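Local coordinates for uncharacterized protein DUF849 (Burkholderia xenovorans LB400, PDB 3E02), which binds zinc and probably cleaves beta-keto acids such as 3-keto-5-aminohexanoate, at residues Glu108-Ser116 and Ile155-Gly163; Gly90-Arg98 and Tyr139-Asn150. All blocks are in the same frame, centred on the assembly; numbering follows the deposited sequence.

Contact 1: Glu108-Ser116 and Ile155-Gly163; sequences EVASMNMGS and IERGMTELG
Met112, a selenomethionine, reaches from strand 109-113 onto helix 152-163 and meets backbone as much as side chains. Its CB points at the helix, and CG lies anti to the backbone N (chi1 179°). The chain then bends at both following torsions, which lays SE beside the turn that starts at Ile155, 4.2 Å from Ile155 O and close to Ile155 CG2 and Met159 CG. The terminal CE settles on the main chain at Gly158, 3.8 Å from Gly158 C, where the absence of a side chain lets the methyl come down on the helix backbone.

Towards one end of the strand Ala110 CB meets Leu162 CD1 at 4.2 Å. Beyond the other end a second cluster forms: the bent Met114 crosses the extended Met159 at about a right angle, its SE 3.9 Å from Met159 CE, while Ile155 CD1 lies 3.8 Å from Met114 O. No hydrogen bond joins the segments; Phe169 of the neighbouring barrel strand 168-173 also packs on Met112, and Phe185 of helix 176-187 on Ile155 and Met159. Strand and helix axes run nearly antiparallel, 9.5 Å apart, the layering of an inner strand against an outer helix that is characteristic of the TIM barrel.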
loop_
_atom_site.group_PDB
_atom_site.type_symbol
_atom_site.label_atom_id
_atom_site.label_comp_id
_atom_site.label_asym_id
_atom_site.label_seq_id
_atom_site.Cartn_x
_atom_site.Cartn_y
_atom_site.Cartn_z
ATOM N N GLU A 108 -20.264 -10.549 28.437
ATOM C CA GLU A 108 -19.123 -9.640 28.482
ATOM C C GLU A 108 -18.800 -9.094 27.092
ATOM O O GLU A 108 -18.351 -7.942 26.962
ATOM C CB GLU A 108 -17.875 -10.342 28.999
ATOM C CG GLU A 108 -17.942 -10.764 30.435
ATOM C CD GLU A 108 -16.613 -11.285 30.882
ATOM O OE1 GLU A 108 -15.790 -10.467 31.338
ATOM O OE2 GLU A 108 -16.408 -12.501 30.761
ATOM N N VAL A 109 -18.999 -9.939 26.072
ATOM C CA VAL A 109 -18.731 -9.585 24.689
ATOM C C VAL A 109 -19.843 -10.066 23.746
ATOM O O VAL A 109 -20.447 -11.113 23.965
ATOM C CB VAL A 109 -17.351 -10.146 24.214
ATOM C CG1 VAL A 109 -17.072 -9.776 22.749
ATOM C CG2 VAL A 109 -16.214 -9.647 25.128
ATOM N N ALA A 110 -20.154 -9.237 22.752
ATOM C CA ALA A 110 -21.072 -9.601 21.669
ATOM C C ALA A 110 -20.459 -9.167 20.355
ATOM O O ALA A 110 -19.757 -8.151 20.311
ATOM C CB ALA A 110 -22.449 -8.948 21.859
ATOM N N SER A 111 -20.721 -9.917 19.286
ATOM C CA SER A 111 -20.242 -9.523 17.959
ATOM C C SER A 111 -21.117 -8.359 17.482
ATOM O O SER A 111 -22.263 -8.225 17.919
ATOM C CB SER A 111 -20.242 -10.691 16.960
ATOM O OG SER A 111 -21.539 -11.166 16.711
HETATM N N MSE A 112 -20.555 -7.501 16.635
HETATM C CA MSE A 112 -21.267 -6.335 16.102
HETATM C C MSE A 112 -20.816 -6.142 14.663
HETATM O O MSE A 112 -19.713 -5.686 14.416
HETATM C CB MSE A 112 -20.962 -5.105 16.976
HETATM C CG MSE A 112 -21.590 -3.768 16.583
HETATM SE SE MSE A 112 -23.517 -3.773 16.582
HETATM C CE MSE A 112 -23.903 -4.465 18.427
ATOM N N ASN A 113 -21.678 -6.509 13.721
ATOM C CA ASN A 113 -21.370 -6.418 12.293
ATOM C C ASN A 113 -21.461 -4.953 11.865
ATOM O O ASN A 113 -22.493 -4.315 12.088
ATOM C CB ASN A 113 -22.291 -7.344 11.529
ATOM C CG ASN A 113 -22.067 -8.801 11.918
ATOM O OD1 ASN A 113 -21.000 -9.340 11.675
ATOM N ND2 ASN A 113 -23.054 -9.416 12.586
HETATM N N MSE A 114 -20.371 -4.433 11.284
HETATM C CA MSE A 114 -20.235 -2.979 11.004
HETATM C C MSE A 114 -20.729 -2.430 9.667
HETATM O O MSE A 114 -20.496 -1.267 9.349
HETATM C CB MSE A 114 -18.795 -2.529 11.307
HETATM C CG MSE A 114 -18.449 -2.530 12.789
HETATM SE SE MSE A 114 -19.715 -1.519 13.872
HETATM C CE MSE A 114 -19.681 0.073 12.970
ATOM N N GLY A 115 -21.466 -3.227 8.915
ATOM C CA GLY A 115 -22.033 -2.729 7.670
ATOM C C GLY A 115 -22.880 -3.760 6.986
ATOM O O GLY A 115 -22.831 -4.941 7.339
ATOM N N SER A 116 -23.683 -3.302 6.038
ATOM C CA SER A 116 -24.544 -4.184 5.258
ATOM C C SER A 116 -23.757 -4.636 4.045
ATOM O O SER A 116 -23.057 -3.831 3.409
ATOM C CB SER A 116 -25.828 -3.477 4.830
ATOM O OG SER A 116 -26.566 -3.023 5.949
ATOM N N ILE A 155 -27.190 -0.624 13.706
ATOM C CA ILE A 155 -25.938 -0.620 14.482
ATOM C C ILE A 155 -26.105 0.225 15.745
ATOM O O ILE A 155 -25.760 -0.224 16.840
ATOM C CB ILE A 155 -24.730 -0.135 13.654
ATOM C CG1 ILE A 155 -24.453 -1.109 12.489
ATOM C CG2 ILE A 155 -23.494 -0.031 14.562
ATOM C CD1 ILE A 155 -23.570 -0.525 11.367
ATOM N N GLU A 156 -26.661 1.427 15.592
ATOM C CA GLU A 156 -26.897 2.317 16.731
ATOM C C GLU A 156 -27.795 1.672 17.802
ATOM O O GLU A 156 -27.502 1.814 18.985
ATOM C CB GLU A 156 -27.489 3.642 16.268
ATOM C CG GLU A 156 -27.625 4.668 17.401
ATOM C CD GLU A 156 -27.906 6.077 16.929
ATOM O OE1 GLU A 156 -27.666 6.391 15.743
ATOM O OE2 GLU A 156 -28.341 6.887 17.771
ATOM N N ARG A 157 -28.850 0.967 17.370
ATOM C CA ARG A 157 -29.787 0.256 18.274
ATOM C C ARG A 157 -29.035 -0.817 19.069
ATOM O O ARG A 157 -29.132 -0.875 20.301
ATOM C CB ARG A 157 -30.935 -0.390 17.474
ATOM C CG ARG A 157 -32.001 -1.142 18.308
ATOM C CD ARG A 157 -32.933 -1.999 17.447
ATOM N NE ARG A 157 -33.717 -2.895 18.305
ATOM C CZ ARG A 157 -34.353 -4.007 17.922
ATOM N NH1 ARG A 157 -34.382 -4.410 16.647
ATOM N NH2 ARG A 157 -34.995 -4.717 18.853
ATOM N N GLY A 158 -28.280 -1.648 18.354
ATOM C CA GLY A 158 -27.469 -2.701 18.969
ATOM C C GLY A 158 -26.466 -2.143 19.952
ATOM O O GLY A 158 -26.351 -2.645 21.058
HETATM N N MSE A 159 -25.755 -1.088 19.551
HETATM C CA MSE A 159 -24.785 -0.433 20.442
HETATM C C MSE A 159 -25.439 0.126 21.702
HETATM O O MSE A 159 -24.896 -0.026 22.804
HETATM C CB MSE A 159 -24.032 0.681 19.715
HETATM C CG MSE A 159 -23.060 0.186 18.658
HETATM SE SE MSE A 159 -22.329 1.738 17.753
HETATM C CE MSE A 159 -21.038 0.810 16.719
ATOM N N THR A 160 -26.609 0.745 21.543
ATOM C CA THR A 160 -27.332 1.351 22.674
ATOM C C THR A 160 -27.888 0.299 23.640
ATOM O O THR A 160 -27.610 0.358 24.838
ATOM C CB THR A 160 -28.482 2.274 22.181
ATOM O OG1 THR A 160 -27.952 3.247 21.278
ATOM C CG2 THR A 160 -29.151 2.999 23.346
ATOM N N GLU A 161 -28.641 -0.665 23.108
ATOM C CA GLU A 161 -29.285 -1.699 23.923
ATOM C C GLU A 161 -28.293 -2.611 24.632
ATOM O O GLU A 161 -28.423 -2.843 25.835
ATOM C CB GLU A 161 -30.238 -2.553 23.088
ATOM C CG GLU A 161 -31.420 -1.776 22.549
ATOM C CD GLU A 161 -32.397 -2.621 21.751
ATOM O OE1 GLU A 161 -32.209 -3.847 21.636
ATOM O OE2 GLU A 161 -33.375 -2.038 21.244
ATOM N N LEU A 162 -27.306 -3.117 23.889
ATOM C CA LEU A 162 -26.296 -4.008 24.464
ATOM C C LEU A 162 -25.235 -3.245 25.256
ATOM O O LEU A 162 -24.729 -3.769 26.241
ATOM C CB LEU A 162 -25.687 -4.919 23.396
ATOM C CG LEU A 162 -26.697 -5.795 22.643
ATOM C CD1 LEU A 162 -25.953 -6.651 21.605
ATOM C CD2 LEU A 162 -27.523 -6.683 23.572
ATOM N N GLY A 163 -24.914 -2.013 24.855
ATOM C CA GLY A 163 -23.972 -1.171 25.608
ATOM C C GLY A 163 -24.446 -0.884 27.031
ATOM O O GLY A 163 -23.633 -0.845 27.954
#

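Contact 2: Gly90-Arg98 and Tyr139-Asn150; sequences GLGMSLDER and YLAGTRDFILSN. With EDO (1,2-ethanediol), chain H; EDO (1,2-ethanediol), chain K.
Leu91 supplies most of the apolar contact, inserting between Tyr139, Thr143 and Phe146. Its CB lies 4.0 Å from the centroid of the Phe146 ring in an off-centre CH-pi contact, 30° from the ring normal. The two branches then part: CD1 packs on Thr143 CG2, and CD2 touches Phe146 CE2 at 3.4 Å and Leu148 CD1 further on. Phe146 has CG anti to the backbone N (chi1 177°), which carries its ring across to Leu91 and the Gly92 amide.

Hydrogen bonds secure the two ends. Near Gly90, Leu91 N donates to Tyr139 OH over 3.2 Å; the same hydroxyl is also bonded to Ser17 O. At the other end Arg98 presents its guanidinium edge to two successive residues. NH1 gives a nearly straight bond of 2.9 Å to Ser149 O, in the carbonyl plane, and NH2 reaches Asn150 OD1 at 3.0 Å although the amide is turned 86° from the guanidinium. Two acceptors only 3.0 Å apart, Ser149 O and Asn150 OD1, are thus held together by one cation. With NE bonded to Thr87 O as well, the three nitrogens fix the group's rotation, while Leu95 CD1 lies over one face.

Turn and cap shape Gly90-Arg98: a type II turn from Gly90 to Met93 leads into a Ser94-Glu97 capping box, whose Glu97 N to Ser94 OG bond is weak. A 1,2-ethanediol, probably from the crystallisation liquor, donates to Tyr139 O. The loop after strand 82-85 here meets the long excursion following strand 109-113, beside the zinc site of His50, His52 and Glu259, as expected at the catalytic end of a TIM barrel.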
loop_
_atom_site.group_PDB
_atom_site.type_symbol
_atom_site.label_atom_id
_atom_site.label_comp_id
_atom_site.label_asym_id
_atom_site.label_seq_id
_atom_site.Cartn_x
_atom_site.Cartn_y
_atom_site.Cartn_z
ATOM N N GLY A 90 -28.057 -16.642 12.335
ATOM C CA GLY A 90 -28.338 -17.280 11.066
ATOM C C GLY A 90 -28.737 -16.288 9.985
ATOM O O GLY A 90 -29.454 -15.293 10.252
ATOM N N LEU A 91 -28.302 -16.571 8.754
ATOM C CA LEU A 91 -28.608 -15.709 7.611
ATOM C C LEU A 91 -30.119 -15.762 7.345
ATOM O O LEU A 91 -30.693 -16.855 7.274
ATOM C CB LEU A 91 -27.808 -16.130 6.367
ATOM C CG LEU A 91 -26.277 -16.184 6.474
ATOM C CD1 LEU A 91 -25.664 -16.497 5.107
ATOM C CD2 LEU A 91 -25.681 -14.896 7.027
ATOM N N GLY A 92 -30.751 -14.585 7.274
ATOM C CA GLY A 92 -32.197 -14.451 7.047
ATOM C C GLY A 92 -33.020 -14.047 8.269
ATOM O O GLY A 92 -34.233 -13.794 8.138
HETATM N N MSE A 93 -32.390 -13.991 9.448
HETATM C CA MSE A 93 -33.086 -13.610 10.696
HETATM C C MSE A 93 -33.255 -12.106 10.803
HETATM O O MSE A 93 -32.432 -11.352 10.290
HETATM C CB MSE A 93 -32.312 -14.092 11.922
HETATM C CG MSE A 93 -32.225 -15.588 12.007
HETATM SE SE MSE A 93 -31.268 -16.117 13.596
HETATM C CE MSE A 93 -31.301 -18.073 13.290
ATOM N N SER A 94 -34.317 -11.684 11.484
ATOM C CA SER A 94 -34.595 -10.267 11.715
ATOM C C SER A 94 -33.690 -9.762 12.842
ATOM O O SER A 94 -33.095 -10.567 13.560
ATOM C CB SER A 94 -36.044 -10.078 12.125
ATOM O OG SER A 94 -36.313 -10.798 13.320
ATOM N N LEU A 95 -33.613 -8.443 13.014
ATOM C CA LEU A 95 -32.769 -7.869 14.075
ATOM C C LEU A 95 -33.276 -8.248 15.471
ATOM O O LEU A 95 -32.454 -8.460 16.369
ATOM C CB LEU A 95 -32.600 -6.342 13.944
ATOM C CG LEU A 95 -31.522 -5.699 14.853
ATOM C CD1 LEU A 95 -30.112 -6.272 14.600
ATOM C CD2 LEU A 95 -31.503 -4.202 14.688
ATOM N N ASP A 96 -34.604 -8.337 15.640
ATOM C CA ASP A 96 -35.234 -8.765 16.915
ATOM C C ASP A 96 -34.728 -10.143 17.305
ATOM O O ASP A 96 -34.248 -10.329 18.425
ATOM C CB ASP A 96 -36.771 -8.844 16.814
ATOM C CG ASP A 96 -37.461 -7.475 16.753
ATOM O OD1 ASP A 96 -36.858 -6.437 17.095
ATOM O OD2 ASP A 96 -38.658 -7.452 16.373
ATOM N N GLU A 97 -34.827 -11.092 16.370
ATOM C CA GLU A 97 -34.314 -12.444 16.593
ATOM C C GLU A 97 -32.811 -12.412 16.901
ATOM O O GLU A 97 -32.339 -13.065 17.815
ATOM C CB GLU A 97 -34.467 -13.319 15.357
ATOM C CG GLU A 97 -35.850 -13.670 14.900
ATOM C CD GLU A 97 -35.775 -14.407 13.570
ATOM O OE1 GLU A 97 -35.226 -15.535 13.562
ATOM O OE2 GLU A 97 -36.237 -13.855 12.543
ATOM N N ARG A 98 -32.075 -11.642 16.105
ATOM C CA ARG A 98 -30.621 -11.561 16.235
ATOM C C ARG A 98 -30.100 -11.025 17.570
ATOM O O ARG A 98 -29.125 -11.570 18.091
ATOM C CB ARG A 98 -30.041 -10.766 15.076
ATOM C CG ARG A 98 -30.121 -11.520 13.745
ATOM C CD ARG A 98 -29.831 -10.569 12.615
ATOM N NE ARG A 98 -28.493 -9.999 12.785
ATOM C CZ ARG A 98 -27.974 -9.002 12.072
ATOM N NH1 ARG A 98 -28.649 -8.428 11.091
ATOM N NH2 ARG A 98 -26.746 -8.578 12.342
ATOM N N TYR A 139 -31.117 -22.903 1.960
ATOM C CA TYR A 139 -30.387 -21.928 2.778
ATOM C C TYR A 139 -29.189 -21.364 2.015
ATOM O O TYR A 139 -29.055 -20.161 1.878
ATOM C CB TYR A 139 -29.923 -22.574 4.085
ATOM C CG TYR A 139 -29.150 -21.683 5.030
ATOM C CD1 TYR A 139 -29.796 -20.687 5.774
ATOM C CD2 TYR A 139 -27.778 -21.865 5.228
ATOM C CE1 TYR A 139 -29.076 -19.877 6.670
ATOM C CE2 TYR A 139 -27.060 -21.069 6.116
ATOM C CZ TYR A 139 -27.710 -20.077 6.833
ATOM O OH TYR A 139 -27.003 -19.309 7.720
ATOM N N LEU A 140 -28.351 -22.250 1.490
ATOM C CA LEU A 140 -27.170 -21.843 0.726
ATOM C C LEU A 140 -27.544 -21.107 -0.574
ATOM O O LEU A 140 -27.006 -20.029 -0.857
ATOM C CB LEU A 140 -26.278 -23.059 0.423
ATOM C CG LEU A 140 -25.705 -23.811 1.634
ATOM C CD1 LEU A 140 -25.081 -25.147 1.188
ATOM C CD2 LEU A 140 -24.712 -22.990 2.448
ATOM N N ALA A 141 -28.474 -21.684 -1.336
ATOM C CA ALA A 141 -28.949 -21.104 -2.613
ATOM C C ALA A 141 -29.576 -19.720 -2.427
ATOM O O ALA A 141 -29.315 -18.807 -3.208
ATOM C CB ALA A 141 -29.922 -22.058 -3.307
ATOM N N GLY A 142 -30.350 -19.562 -1.357
ATOM C CA GLY A 142 -30.991 -18.302 -1.012
ATOM C C GLY A 142 -30.035 -17.152 -0.723
ATOM O O GLY A 142 -30.450 -15.990 -0.779
ATOM N N THR A 143 -28.756 -17.451 -0.446
ATOM C CA THR A 143 -27.766 -16.409 -0.181
ATOM C C THR A 143 -27.337 -15.618 -1.424
ATOM O O THR A 143 -26.726 -14.553 -1.268
ATOM C CB THR A 143 -26.581 -16.878 0.662
ATOM O OG1 THR A 143 -25.762 -17.796 -0.071
ATOM C CG2 THR A 143 -27.074 -17.480 1.999
ATOM N N ARG A 144 -27.658 -16.107 -2.636
ATOM C CA ARG A 144 -27.378 -15.364 -3.870
ATOM C C ARG A 144 -28.134 -14.036 -3.867
ATOM O O ARG A 144 -27.664 -13.062 -4.431
ATOM C CB ARG A 144 -27.776 -16.156 -5.122
ATOM C CG ARG A 144 -27.017 -17.436 -5.352
ATOM C CD ARG A 144 -27.576 -18.207 -6.538
ATOM N NE ARG A 144 -28.842 -18.882 -6.224
ATOM C CZ ARG A 144 -29.700 -19.367 -7.122
ATOM N NH1 ARG A 144 -29.456 -19.310 -8.438
ATOM N NH2 ARG A 144 -30.828 -19.938 -6.692
ATOM N N ASP A 145 -29.309 -14.019 -3.231
ATOM C CA ASP A 145 -30.150 -12.831 -3.152
ATOM C C ASP A 145 -30.258 -12.318 -1.711
ATOM O O ASP A 145 -31.292 -11.778 -1.328
ATOM C CB ASP A 145 -31.537 -13.192 -3.722
ATOM C CG ASP A 145 -32.410 -11.977 -3.998
ATOM O OD1 ASP A 145 -31.888 -10.879 -4.262
ATOM O OD2 ASP A 145 -33.637 -12.128 -3.914
ATOM N N PHE A 146 -29.178 -12.429 -0.935
ATOM C CA PHE A 146 -29.172 -12.080 0.480
ATOM C C PHE A 146 -28.190 -10.967 0.818
ATOM O O PHE A 146 -27.081 -10.938 0.285
ATOM C CB PHE A 146 -28.808 -13.312 1.296
ATOM C CG PHE A 146 -28.694 -13.069 2.779
ATOM C CD1 PHE A 146 -29.824 -12.813 3.548
ATOM C CD2 PHE A 146 -27.456 -13.110 3.415
ATOM C CE1 PHE A 146 -29.711 -12.584 4.928
ATOM C CE2 PHE A 146 -27.342 -12.890 4.783
ATOM C CZ PHE A 146 -28.478 -12.631 5.539
ATOM N N ILE A 147 -28.613 -10.097 1.740
ATOM C CA ILE A 147 -27.797 -9.017 2.291
ATOM C C ILE A 147 -27.758 -9.234 3.804
ATOM O O ILE A 147 -28.813 -9.371 4.433
ATOM C CB ILE A 147 -28.410 -7.621 2.014
ATOM C CG1 ILE A 147 -28.552 -7.362 0.506
ATOM C CG2 ILE A 147 -27.547 -6.510 2.661
ATOM C CD1 ILE A 147 -29.398 -6.140 0.169
ATOM N N LEU A 148 -26.562 -9.294 4.381
ATOM C CA LEU A 148 -26.406 -9.337 5.838
ATOM C C LEU A 148 -26.622 -7.865 6.223
ATOM O O LEU A 148 -25.753 -7.023 5.997
ATOM C CB LEU A 148 -25.026 -9.839 6.258
ATOM C CG LEU A 148 -24.798 -9.922 7.774
ATOM C CD1 LEU A 148 -25.698 -11.007 8.391
ATOM C CD2 LEU A 148 -23.341 -10.187 8.085
ATOM N N SER A 149 -27.798 -7.566 6.758
ATOM C CA SER A 149 -28.215 -6.184 7.036
ATOM C C SER A 149 -27.669 -5.617 8.335
ATOM O O SER A 149 -27.872 -6.202 9.370
ATOM C CB SER A 149 -29.741 -6.100 7.080
ATOM O OG SER A 149 -30.176 -4.758 7.307
ATOM N N ASN A 150 -26.982 -4.473 8.277
ATOM C CA ASN A 150 -26.528 -3.739 9.473
ATOM C C ASN A 150 -26.516 -2.250 9.110
ATOM O O ASN A 150 -25.473 -1.662 8.899
ATOM C CB ASN A 150 -25.136 -4.189 9.939
ATOM C CG ASN A 150 -25.072 -5.653 10.240
ATOM O OD1 ASN A 150 -25.583 -6.075 11.261
ATOM N ND2 ASN A 150 -24.461 -6.448 9.345
HETATM C C1 EDO H . -30.493 -17.848 3.657
HETATM O O1 EDO H . -30.835 -18.341 2.354
HETATM C C2 EDO H . -30.915 -16.397 3.893
HETATM O O2 EDO H . -31.741 -15.862 2.848
HETATM C C1 EDO K . -33.689 -10.238 -9.108
HETATM O O1 EDO K . -34.625 -9.181 -8.833
HETATM C C2 EDO K . -33.160 -10.903 -7.843
HETATM O O2 EDO K . -33.944 -10.640 -6.673
#

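Overall arrangement
From the N terminus, the chain first passes through Gly90-Arg98, a loop running into helix 95-105, and then strand 109-113 of contact 1. The end of helix 136-142 and the chain to Asn150 return to Gly90-Arg98 and close the loop of contact 2; helix 152-163 follows and closes contact 1 on the strand. The segments alternate, so the two closures cross rather than nest. Their centres lie about 17 Å apart, yet they join directly: Ser116 OG and Gly115 O are probably hydrogen-bonded to Asn150 N and ND2, respectively. Contact 1 ties the barrel wall to its outer helix, contact 2 the loop after strand 82-85 to the excursion after strand 109-113, near the zinc, and both also reach the second subunit.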